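Long-range contact in uncharacterized protein Q99UF4 (Staphylococcus aureus, PDB 3B2N), which probably acts as a LuxR-family DNA-binding response regulator in transcription regulation, the region in this structure being its CheY-like receiver domain: residues M42-E46 with E70-L76. Numbering follows the deposited sequence.
Sequences MKLIE and EIRKKHL
K74 NZ is gripped by two carboxylates, one from each side of the contact. Across the segments it donates to E46 OE1 at 2.8 Å, nearly along the C-O axis of that oxygen. Within its own segment it forms a salt bridge to E70 OE2 at 2.6 Å. The K74 and E46 side chains cross at about a right angle. The lysine chain bends at chi3 and chi4 (149° and 114°), which brings its ammonium group between the two acids. E46 OE1 and E70 OE2 are 3.9 Å apart, and the shared lysine probably offsets their repulsion.

M42 lies against the flat end of E70. Its CG is 3.6 Å from E70 OE1, and its SD also touches the E70 carboxylate carbon and CB. With CG anti to the backbone N (chi1 -166°), the M42 chain then bends so that its methyl CE turns to I71 and L76. CE is 4.1 Å from I71 CG1 and 4.2 Å from L76 CD1. Deeper in, the I45 and I71 side chains cross at about a right angle, their CD1 methyls 4.1 Å apart. I45 CG2 reaches L76 CD1 at 4.3 Å.

The contact joins helix 38-48 to the C-terminal end of helix 64-73, neighbours on one side of the parallel sheet of the CheY-like fold. H75 takes a positive phi in a Schellman motif that ends the second helix, and the chain then turns back so that L76 faces helix 38-48. I45 and I71 both rest on V53 of strand 52-55. The chemistry is thus layered: buried aliphatic groups meet next to the sheet, the methionine spans the middle, and a lysine shared by two glutamates ties the helices together at the more exposed outer margin.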
loop_
_atom_site.group_PDB
_atom_site.type_symbol
_atom_site.label_atom_id
_atom_site.label_comp_id
_atom_site.label_asym_id
_atom_site.label_seq_id
_atom_site.Cartn_x
_atom_site.Cartn_y
_atom_site.Cartn_z
ATOM N N MET A 42 -9.416 -2.320 4.226
ATOM C CA MET A 42 -10.463 -2.234 3.198
ATOM C C MET A 42 -11.596 -1.323 3.651
ATOM O O MET A 42 -12.076 -0.520 2.868
ATOM C CB MET A 42 -10.986 -3.628 2.824
ATOM C CG MET A 42 -11.846 -3.734 1.506
ATOM S SD MET A 42 -10.983 -3.200 -0.019
ATOM C CE MET A 42 -11.920 -1.730 -0.461
ATOM N N LYS A 43 -11.985 -1.434 4.934
ATOM C CA LYS A 43 -13.003 -0.573 5.505
ATOM C C LYS A 43 -12.537 0.887 5.571
ATOM O O LYS A 43 -13.263 1.783 5.165
ATOM C CB LYS A 43 -13.476 -1.064 6.897
ATOM C CG LYS A 43 -14.058 -2.508 7.008
ATOM C CD LYS A 43 -14.865 -3.035 5.789
ATOM C CE LYS A 43 -16.190 -2.274 5.482
ATOM N NZ LYS A 43 -17.443 -2.780 6.172
ATOM N N LEU A 44 -11.328 1.120 6.069
ATOM C CA LEU A 44 -10.738 2.467 6.082
ATOM C C LEU A 44 -10.687 3.067 4.666
ATOM O O LEU A 44 -11.064 4.210 4.454
ATOM C CB LEU A 44 -9.337 2.432 6.703
ATOM C CG LEU A 44 -9.337 2.102 8.190
ATOM C CD1 LEU A 44 -8.016 1.514 8.634
ATOM C CD2 LEU A 44 -9.673 3.347 8.982
ATOM N N ILE A 45 -10.227 2.286 3.707
ATOM C CA ILE A 45 -10.180 2.724 2.312
ATOM C C ILE A 45 -11.555 3.191 1.794
ATOM O O ILE A 45 -11.670 4.269 1.212
ATOM C CB ILE A 45 -9.558 1.606 1.423
ATOM C CG1 ILE A 45 -8.070 1.419 1.760
ATOM C CG2 ILE A 45 -9.719 1.870 -0.088
ATOM C CD1 ILE A 45 -7.496 0.088 1.239
ATOM N N GLU A 46 -12.600 2.400 2.021
ATOM C CA GLU A 46 -13.949 2.805 1.591
ATOM C C GLU A 46 -14.462 4.026 2.369
ATOM O O GLU A 46 -15.086 4.909 1.795
ATOM C CB GLU A 46 -14.949 1.645 1.681
ATOM C CG GLU A 46 -14.652 0.536 0.709
ATOM C CD GLU A 46 -15.445 -0.729 0.990
ATOM O OE1 GLU A 46 -15.815 -1.410 0.000
ATOM O OE2 GLU A 46 -15.701 -1.042 2.187
ATOM N N GLU A 70 -10.069 -6.303 -4.497
ATOM C CA GLU A 70 -11.394 -5.729 -4.224
ATOM C C GLU A 70 -11.490 -4.289 -4.693
ATOM O O GLU A 70 -12.532 -3.867 -5.196
ATOM C CB GLU A 70 -11.768 -5.813 -2.737
ATOM C CG GLU A 70 -13.251 -5.621 -2.504
ATOM C CD GLU A 70 -13.624 -5.756 -1.051
ATOM O OE1 GLU A 70 -13.018 -6.607 -0.352
ATOM O OE2 GLU A 70 -14.531 -5.015 -0.601
ATOM N N ILE A 71 -10.410 -3.526 -4.512
ATOM C CA ILE A 71 -10.350 -2.129 -5.010
ATOM C C ILE A 71 -10.568 -2.117 -6.532
ATOM O O ILE A 71 -11.250 -1.209 -7.085
ATOM C CB ILE A 71 -8.972 -1.509 -4.659
ATOM C CG1 ILE A 71 -8.854 -1.326 -3.157
ATOM C CG2 ILE A 71 -8.726 -0.118 -5.350
ATOM C CD1 ILE A 71 -7.420 -1.015 -2.720
ATOM N N ARG A 72 -10.001 -3.113 -7.217
ATOM C CA ARG A 72 -10.145 -3.152 -8.679
ATOM C C ARG A 72 -11.544 -3.612 -9.086
ATOM O O ARG A 72 -12.137 -2.993 -9.934
ATOM C CB ARG A 72 -9.066 -4.000 -9.351
ATOM C CG ARG A 72 -7.669 -3.443 -9.125
ATOM C CD ARG A 72 -7.418 -2.093 -9.755
ATOM N NE ARG A 72 -6.017 -1.685 -9.631
ATOM C CZ ARG A 72 -5.612 -0.524 -9.122
ATOM N NH1 ARG A 72 -4.314 -0.261 -9.043
ATOM N NH2 ARG A 72 -6.506 0.381 -8.702
ATOM N N LYS A 73 -12.083 -4.647 -8.439
ATOM C CA LYS A 73 -13.455 -5.095 -8.715
ATOM C C LYS A 73 -14.412 -3.910 -8.628
ATOM O O LYS A 73 -15.312 -3.774 -9.454
ATOM C CB LYS A 73 -13.900 -6.227 -7.760
ATOM C CG LYS A 73 -13.086 -7.556 -7.857
ATOM C CD LYS A 73 -13.432 -8.477 -9.073
ATOM C CE LYS A 73 -12.510 -9.741 -9.108
ATOM N NZ LYS A 73 -12.645 -10.666 -10.313
ATOM N N LYS A 74 -14.190 -3.026 -7.663
ATOM C CA LYS A 74 -15.100 -1.907 -7.432
ATOM C C LYS A 74 -14.739 -0.652 -8.189
ATOM O O LYS A 74 -15.379 0.377 -8.001
ATOM C CB LYS A 74 -15.153 -1.550 -5.955
ATOM C CG LYS A 74 -15.683 -2.629 -5.063
ATOM C CD LYS A 74 -15.727 -2.087 -3.665
ATOM C CE LYS A 74 -16.856 -2.706 -2.863
ATOM N NZ LYS A 74 -16.287 -3.524 -1.761
ATOM N N HIS A 75 -13.681 -0.710 -8.989
ATOM C CA HIS A 75 -13.262 0.442 -9.806
ATOM C C HIS A 75 -12.996 1.724 -9.025
ATOM O O HIS A 75 -13.327 2.811 -9.491
ATOM C CB HIS A 75 -14.296 0.707 -10.915
ATOM C CG HIS A 75 -14.375 -0.408 -11.898
ATOM N ND1 HIS A 75 -13.348 -0.685 -12.778
ATOM C CD2 HIS A 75 -15.322 -1.353 -12.110
ATOM C CE1 HIS A 75 -13.668 -1.738 -13.502
ATOM N NE2 HIS A 75 -14.871 -2.152 -13.134
ATOM N N LEU A 76 -12.414 1.593 -7.845
ATOM C CA LEU A 76 -12.101 2.742 -7.040
ATOM C C LEU A 76 -10.936 3.501 -7.639
ATOM O O LEU A 76 -9.998 2.907 -8.174
ATOM C CB LEU A 76 -11.767 2.308 -5.620
ATOM C CG LEU A 76 -12.843 1.536 -4.860
ATOM C CD1 LEU A 76 -12.379 1.283 -3.408
ATOM C CD2 LEU A 76 -14.207 2.265 -4.949
#